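Local coordinates for spore germination protein GerM (Bacillus subtilis subsp. subtilis str. 168, PDB 6GZB), which is of unknown function but affects both sporulation and germination, and carries two GerMN domains in tandem, at residues A67-L72 and P333-T338; K129-E134 and E167-G172; V255-K260 and L270-S275. One frame throughout, in Å; residues are numbered along the deposited sequence.

Contact 1: residues A67-L72 and P333-T338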
# COMPACT_ATOMS: atom_id res chain seq x y z
N ALA A 67 4.99 1.09 -2.86
CA ALA A 67 5.89 1.80 -1.95
C ALA A 67 7.32 1.33 -2.18
O ALA A 67 7.58 0.13 -2.26
CB ALA A 67 5.48 1.54 -0.50
N GLN A 68 8.23 2.29 -2.34
CA GLN A 68 9.65 2.04 -2.15
C GLN A 68 10.20 2.99 -1.11
O GLN A 68 10.10 4.21 -1.26
CB GLN A 68 10.41 2.21 -3.47
CG GLN A 68 10.11 1.13 -4.48
CD GLN A 68 10.80 -0.18 -4.15
OE1 GLN A 68 12.00 -0.34 -4.40
NE2 GLN A 68 10.05 -1.11 -3.55
N THR A 69 10.74 2.43 -0.03
CA THR A 69 11.22 3.25 1.08
C THR A 69 12.68 3.62 0.87
O THR A 69 13.53 2.75 0.71
CB THR A 69 11.03 2.54 2.43
OG1 THR A 69 9.63 2.55 2.77
CG2 THR A 69 11.79 3.25 3.53
N LEU A 70 12.92 4.92 0.75
CA LEU A 70 14.18 5.43 0.20
C LEU A 70 14.69 6.59 1.05
O LEU A 70 13.90 7.28 1.69
CB LEU A 70 13.98 5.87 -1.25
CG LEU A 70 13.73 4.73 -2.22
CD1 LEU A 70 13.26 5.26 -3.56
CD2 LEU A 70 14.98 3.87 -2.36
N PRO A 71 16.02 6.81 1.05
CA PRO A 71 16.63 7.84 1.89
C PRO A 71 16.45 9.24 1.32
O PRO A 71 16.91 9.52 0.22
CB PRO A 71 18.12 7.45 1.88
CG PRO A 71 18.32 6.76 0.58
CD PRO A 71 17.01 6.08 0.24
N LEU A 72 15.75 10.09 2.05
CA LEU A 72 15.54 11.48 1.62
C LEU A 72 16.23 12.43 2.58
O LEU A 72 16.16 12.24 3.79
CB LEU A 72 14.04 11.79 1.59
CG LEU A 72 13.33 11.67 0.24
CD1 LEU A 72 13.62 10.33 -0.42
CD2 LEU A 72 11.83 11.86 0.42
N PRO A 333 5.70 -3.30 9.68
CA PRO A 333 7.11 -2.97 9.46
C PRO A 333 7.35 -1.46 9.49
O PRO A 333 6.52 -0.69 9.01
CB PRO A 333 7.39 -3.53 8.07
CG PRO A 333 6.42 -4.64 7.90
CD PRO A 333 5.20 -4.29 8.70
N SER A 334 8.47 -1.05 10.08
CA SER A 334 8.81 0.37 10.17
C SER A 334 9.16 0.93 8.80
O SER A 334 8.86 2.07 8.49
CB SER A 334 9.97 0.59 11.15
OG SER A 334 10.60 -0.63 11.48
N GLN A 335 9.80 0.10 7.98
CA GLN A 335 10.09 0.46 6.59
C GLN A 335 9.42 -0.54 5.66
O GLN A 335 9.81 -1.70 5.61
CB GLN A 335 11.60 0.46 6.36
CG GLN A 335 12.33 1.51 7.18
CD GLN A 335 13.83 1.53 6.93
OE1 GLN A 335 14.32 0.98 5.94
NE2 GLN A 335 14.55 2.17 7.83
N VAL A 336 8.42 -0.08 4.92
CA VAL A 336 7.76 -0.91 3.92
C VAL A 336 8.56 -0.90 2.62
O VAL A 336 8.76 0.14 2.02
CB VAL A 336 6.33 -0.40 3.64
CG1 VAL A 336 5.65 -1.25 2.57
CG2 VAL A 336 5.52 -0.37 4.92
N ASN A 337 9.04 -2.07 2.19
CA ASN A 337 9.70 -2.19 0.88
C ASN A 337 10.93 -1.29 0.79
O ASN A 337 11.01 -0.41 -0.07
CB ASN A 337 8.73 -1.80 -0.25
CG ASN A 337 7.58 -2.77 -0.41
OD1 ASN A 337 7.66 -3.92 0.00
ND2 ASN A 337 6.54 -2.34 -1.12
N THR A 338 11.88 -1.48 1.69
CA THR A 338 13.14 -0.75 1.60
C THR A 338 13.70 -0.96 0.22
O THR A 338 13.72 -2.07 -0.28
CB THR A 338 14.14 -1.23 2.67
OG1 THR A 338 13.57 -1.03 3.96
CG2 THR A 338 15.43 -0.43 2.57
O HOH W 1 11.73 -3.16 -1.76
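A single beta bridge between Thr69 and Thr338 (CA to CA 4.5 Å) adds the carboxy-terminal tail to strand 65-73, an outermost strand of a three-stranded antiparallel sheet. Thr69 N donates to Asn337 O at 2.9 Å; the bond is almost straight, 173° at the hydrogen, although the donor stands well above the carbonyl plane and not on a lone pair. Thr69 OG1 donates to Val336 O, one residue earlier in the tail, at 2.7 Å, so a single threonine holds two successive carbonyls. Its hydroxyl lies beside its own backbone N (chi1 -73°), which brings both donors to the same short run of tail, while CG2 turns to Gln335 CB at 4.0 Å.

The pairing is consistent with a link between the two GerMN domains: strand 65-73 lies in the sequence of the first, and residues 333-338 follow strand 330-331 of the four-stranded sheet that contains 262-264, 267-272 and 307-312.

Ala67 O is gripped by two side-chain amides, Asn337 ND2 at 2.9 Å and Gln68 NE2 at 3.1 Å, whose planes are 39° apart. Ala67 O lies in the amide plane of Asn337, and Asn337 OD1 is hydrogen-bonded to Tyr215 N of strand 213-223, which should fix the rotation of that amide. Gln68 NE2 also donates to a water that bonds Thr338 O, adding a water-mediated link between strand and tail.

Contact 2: residues K129-E134 and E167-G172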
# COMPACT_ATOMS: atom_id res chain seq x y z
N LYS A 129 0.20 18.41 -15.77
CA LYS A 129 -0.71 17.94 -16.80
C LYS A 129 -0.03 17.04 -17.83
O LYS A 129 -0.72 16.37 -18.60
CB LYS A 129 -1.37 19.11 -17.52
CG LYS A 129 -2.24 19.97 -16.63
CD LYS A 129 -3.00 21.01 -17.44
CE LYS A 129 -3.84 21.90 -16.53
NZ LYS A 129 -4.11 23.23 -17.13
N ASN A 130 1.30 17.01 -17.82
CA ASN A 130 2.05 16.40 -18.92
C ASN A 130 2.30 14.91 -18.72
O ASN A 130 3.42 14.45 -18.88
CB ASN A 130 3.39 17.10 -19.10
CG ASN A 130 3.25 18.55 -19.50
OD1 ASN A 130 2.25 18.95 -20.09
ND2 ASN A 130 4.25 19.35 -19.15
N TYR A 131 1.25 14.16 -18.41
CA TYR A 131 1.36 12.72 -18.24
C TYR A 131 0.55 12.00 -19.32
O TYR A 131 -0.32 12.60 -19.95
CB TYR A 131 0.87 12.32 -16.85
CG TYR A 131 -0.58 12.68 -16.57
CD1 TYR A 131 -1.61 11.85 -16.96
CD2 TYR A 131 -0.91 13.85 -15.90
CE1 TYR A 131 -2.92 12.15 -16.68
CE2 TYR A 131 -2.22 14.17 -15.62
CZ TYR A 131 -3.23 13.34 -16.05
OH TYR A 131 -4.55 13.64 -15.79
N LYS A 132 0.82 10.72 -19.51
CA LYS A 132 0.02 9.89 -20.40
C LYS A 132 -1.29 9.45 -19.74
O LYS A 132 -1.32 9.14 -18.55
CB LYS A 132 0.81 8.65 -20.82
CG LYS A 132 2.00 8.96 -21.71
CD LYS A 132 2.72 7.69 -22.13
CE LYS A 132 3.86 7.99 -23.10
NZ LYS A 132 5.09 7.21 -22.80
N LYS A 133 -2.35 9.38 -20.53
CA LYS A 133 -3.68 9.06 -20.02
C LYS A 133 -3.68 7.77 -19.22
O LYS A 133 -4.35 7.65 -18.19
CB LYS A 133 -4.66 8.94 -21.19
CG LYS A 133 -6.12 8.88 -20.78
CD LYS A 133 -7.03 9.14 -21.97
CE LYS A 133 -7.64 7.86 -22.51
NZ LYS A 133 -8.84 7.46 -21.72
N GLU A 134 -2.89 6.81 -19.67
CA GLU A 134 -2.82 5.49 -19.07
C GLU A 134 -2.34 5.53 -17.61
O GLU A 134 -2.57 4.59 -16.86
CB GLU A 134 -1.87 4.61 -19.89
CG GLU A 134 -2.38 4.27 -21.29
CD GLU A 134 -2.37 5.46 -22.24
OE1 GLU A 134 -1.38 6.22 -22.26
OE2 GLU A 134 -3.37 5.63 -22.98
N GLU A 167 -11.68 16.70 -11.23
CA GLU A 167 -11.27 15.58 -12.06
C GLU A 167 -9.85 15.77 -12.56
O GLU A 167 -9.32 16.87 -12.52
CB GLU A 167 -12.22 15.44 -13.25
CG GLU A 167 -12.22 16.62 -14.19
CD GLU A 167 -13.27 16.50 -15.28
OE1 GLU A 167 -14.28 15.80 -15.05
OE2 GLU A 167 -13.10 17.11 -16.35
N MET A 168 -9.21 14.68 -12.98
CA MET A 168 -7.87 14.77 -13.53
C MET A 168 -7.95 15.33 -14.95
O MET A 168 -8.89 15.06 -15.67
CB MET A 168 -7.19 13.40 -13.52
CG MET A 168 -6.75 12.93 -12.14
SD MET A 168 -5.40 13.90 -11.45
CE MET A 168 -4.00 13.21 -12.32
N PRO A 169 -6.97 16.15 -15.33
CA PRO A 169 -7.08 17.00 -16.52
C PRO A 169 -7.08 16.22 -17.84
O PRO A 169 -7.79 16.59 -18.76
CB PRO A 169 -5.85 17.91 -16.44
CG PRO A 169 -4.91 17.21 -15.52
CD PRO A 169 -5.78 16.49 -14.53
N VAL A 170 -6.26 15.18 -17.95
CA VAL A 170 -6.01 14.57 -19.24
C VAL A 170 -7.15 13.65 -19.67
O VAL A 170 -7.61 13.71 -20.80
CB VAL A 170 -4.69 13.78 -19.25
CG1 VAL A 170 -4.56 12.95 -20.52
CG2 VAL A 170 -3.51 14.72 -19.09
N GLY A 171 -7.64 12.83 -18.75
CA GLY A 171 -8.64 11.82 -19.07
C GLY A 171 -9.93 11.95 -18.29
O GLY A 171 -10.86 11.18 -18.49
N GLY A 172 -9.98 12.88 -17.35
CA GLY A 172 -11.24 13.21 -16.68
C GLY A 172 -11.61 12.29 -15.52
O GLY A 172 -12.74 12.31 -15.05
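Tyr131 OH is gripped by two partners: it accepts a long but fairly straight hydrogen bond from Val170 N (3.2 Å, 163° at the hydrogen), and it is hydrogen-bonded to Glu136 OE2. The same atom of Glu136 bonds Gly171 N, so one carboxylate oxygen links the phenol to the loop at Gly171.

The Tyr131 ring lies against the Val170 side chain, whose CG2 sits 3.6 Å from the ring centroid and 23° off the normal, a CH-pi contact over one face. Tyr131 CG takes the crowded position between backbone N and carbonyl carbon (chi1 60°), and from there the ring end reaches residues 168-170. Met168 CE comes obliquely to Tyr131 CZ at 3.8 Å, and Pro169 CD touches the hydroxyl oxygen of Tyr131 at 3.4 Å. Val170 CG1 turns the other way, to Lys133 CA at 4.0 Å. A beta carbon on Gly171 would lie a tight 3.2 Å from Lys133 CG.

This surface contact packs the loop between strand 119-124 and helix 136-147 on the loop that follows strand 163-164. Met168 reaches Val140 and Tyr131 reaches Ile139 of that helix, while Lys129 and Pro169 both touch Ile160 of strand 155-160.

Contact 3: residues V255-K260 and L270-S275. With ACT (acetate ion), chain F.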
# COMPACT_ATOMS: atom_id res chain seq x y z
N VAL A 255 -4.95 -22.69 3.18
CA VAL A 255 -4.91 -21.90 4.40
C VAL A 255 -6.31 -21.42 4.77
O VAL A 255 -7.02 -20.88 3.93
CB VAL A 255 -3.98 -20.68 4.24
CG1 VAL A 255 -4.24 -19.64 5.32
CG2 VAL A 255 -2.52 -21.13 4.22
N LYS A 256 -6.70 -21.65 6.02
CA LYS A 256 -7.98 -21.18 6.56
C LYS A 256 -7.81 -20.76 8.00
O LYS A 256 -6.93 -21.26 8.70
CB LYS A 256 -9.05 -22.28 6.51
CG LYS A 256 -9.41 -22.77 5.11
CD LYS A 256 -10.35 -23.96 5.17
CE LYS A 256 -10.24 -24.82 3.91
NZ LYS A 256 -9.15 -25.83 4.01
N LEU A 257 -8.66 -19.85 8.45
CA LEU A 257 -8.81 -19.60 9.87
C LEU A 257 -9.68 -20.70 10.48
O LEU A 257 -10.65 -21.14 9.86
CB LEU A 257 -9.43 -18.23 10.12
CG LEU A 257 -8.63 -17.03 9.61
CD1 LEU A 257 -9.38 -15.74 9.87
CD2 LEU A 257 -7.24 -16.96 10.25
N VAL A 258 -9.31 -21.17 11.67
CA VAL A 258 -10.05 -22.23 12.35
C VAL A 258 -10.87 -21.67 13.51
O VAL A 258 -11.69 -22.38 14.09
CB VAL A 258 -9.11 -23.34 12.87
CG1 VAL A 258 -8.43 -24.05 11.72
CG2 VAL A 258 -8.07 -22.76 13.82
N SER A 259 -10.64 -20.41 13.85
CA SER A 259 -11.49 -19.68 14.79
C SER A 259 -11.82 -18.32 14.19
O SER A 259 -11.10 -17.82 13.34
CB SER A 259 -10.76 -19.46 16.12
OG SER A 259 -10.12 -20.63 16.55
N LYS A 260 -12.88 -17.70 14.70
CA LYS A 260 -13.16 -16.32 14.35
C LYS A 260 -12.03 -15.46 14.90
O LYS A 260 -11.60 -15.66 16.03
CB LYS A 260 -14.50 -15.88 14.93
CG LYS A 260 -15.66 -16.00 13.95
CD LYS A 260 -17.00 -16.27 14.64
CE LYS A 260 -17.45 -17.72 14.47
NZ LYS A 260 -17.85 -18.04 13.06
N LEU A 270 -5.15 -14.21 15.06
CA LEU A 270 -5.55 -15.16 14.04
C LEU A 270 -5.20 -16.57 14.47
O LEU A 270 -4.14 -16.82 15.05
CB LEU A 270 -4.83 -14.85 12.71
CG LEU A 270 -4.97 -13.44 12.15
CD1 LEU A 270 -4.09 -13.26 10.93
CD2 LEU A 270 -6.43 -13.15 11.81
N ASP A 271 -6.07 -17.50 14.12
CA ASP A 271 -5.89 -18.89 14.46
C ASP A 271 -5.97 -19.70 13.17
O ASP A 271 -7.03 -19.79 12.56
CB ASP A 271 -6.98 -19.34 15.44
CG ASP A 271 -6.66 -20.66 16.12
OD1 ASP A 271 -5.56 -21.21 15.89
OD2 ASP A 271 -7.52 -21.14 16.89
N PHE A 272 -4.84 -20.17 12.72
CA PHE A 272 -4.78 -20.84 11.47
C PHE A 272 -4.79 -22.33 11.56
O PHE A 272 -4.63 -22.91 12.59
CB PHE A 272 -3.46 -20.49 10.79
CG PHE A 272 -3.37 -19.11 10.27
CD1 PHE A 272 -3.94 -18.78 9.07
CD2 PHE A 272 -2.69 -18.15 10.95
CE1 PHE A 272 -3.85 -17.52 8.58
CE2 PHE A 272 -2.59 -16.88 10.47
CZ PHE A 272 -3.17 -16.57 9.28
N ASN A 273 -4.99 -22.95 10.42
CA ASN A 273 -4.86 -24.37 10.30
C ASN A 273 -3.40 -24.69 9.99
O ASN A 273 -2.57 -23.82 9.95
CB ASN A 273 -5.84 -24.97 9.29
CG ASN A 273 -5.67 -24.45 7.87
OD1 ASN A 273 -4.78 -23.72 7.56
ND2 ASN A 273 -6.54 -24.88 7.02
N GLN A 274 -3.08 -25.94 9.76
CA GLN A 274 -1.72 -26.34 9.50
C GLN A 274 -1.10 -25.89 8.20
O GLN A 274 0.10 -25.89 8.06
CB GLN A 274 -1.56 -27.85 9.67
CG GLN A 274 -1.27 -28.26 11.10
CD GLN A 274 -1.16 -29.77 11.31
OE1 GLN A 274 -0.38 -30.45 10.66
NE2 GLN A 274 -1.92 -30.28 12.26
N SER A 275 -1.91 -25.51 7.23
CA SER A 275 -1.43 -25.07 5.94
C SER A 275 -0.63 -23.77 5.98
O SER A 275 0.09 -23.48 5.10
CB SER A 275 -2.60 -24.96 4.99
OG SER A 275 -3.19 -26.21 4.85
C ACT F . -5.77 -28.58 10.55
O ACT F . -5.37 -29.16 9.52
OXT ACT F . -4.97 -28.21 11.43
CH3 ACT F . -7.22 -28.28 10.73
O HOH W 2 -8.75 -16.49 13.69
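Ser259 OG donates to Asp271 OD2 at 2.7 Å, meeting the carboxylate on its anti side and 24° out of its plane. The backbone of the same aspartate is held as well: Val258 N donates to Asp271 O at 2.8 Å, at 166°, and a water accepts from Asp271 N and donates to Ser259 O, continuing the pairing. Further along, Asn273 N donates to Lys256 O at 3.1 Å, approaching nearly along the C=O axis, and Asn273 OD1 takes a weak bond from Lys256 N. The two direct backbone bonds flank Leu257 and Phe272, whose CA atoms are 4.5 Å apart, and therefore define them as a non-hydrogen-bonded antiparallel pair.

Around this frame the side chains close in. Leu257 CD2 lies over one face of the Phe272 ring, 4.1 Å from its centroid and displaced toward the rim, while Val255 CG1 reaches Phe272 CD1 at 3.9 Å. With CG1 anti to the carbonyl carbon (chi1 -65°), Val258 CG2 falls between backbone N and carbonyl carbon and packs against Asp271 CG at 3.4 Å.

The second shell positions these groups. Asp271 OD1 is hydrogen-bonded to Gly314 N, so the carboxylate links residues 255-260 to the chain beyond strand 307-312. Replacing Asp271 by an alanine is likely to leave Ser259 OG and Gly314 N without the carboxylate they share and to open a gap beside Val258 CG2. Asn273 ND2 and Lys256 NZ both bond Asp254 O. Gln274 N bonds an acetate weakly; this ion probably comes from the crystallisation liquor.

Leu270 and Phe272 meet helices 229-239 and 289-299. The bridge itself pairs the loop entering the 262-264/267-272 beta hairpin with the second hairpin strand, at the edge of a mixed sheet on which those helices pack, an alpha/beta arrangement.

How the contacts relate
Contact 1 lies nearest the middle of the chain, its centre about 11 Å from the chain's centre, whereas contacts 2 and 3 lie about 22 and 24 Å from it on opposite sides. Their own centres are about 44 Å apart, and no two contacts touch. Along the chain, contact 1 closes a loop that holds the other two, contact 2 coming wholly before contact 3. Contact 2 joins loops beside the sheet 110-114 to 163-164, and contact 3 pairs a loop with strand 267-272 of the comparable sheet 262-264 to 330-331, consistent with one sheet for each tandem GerMN domain. Contact 1 brings residues following the second sheet back to strand 65-73, consistent with a tail that ties the domains together.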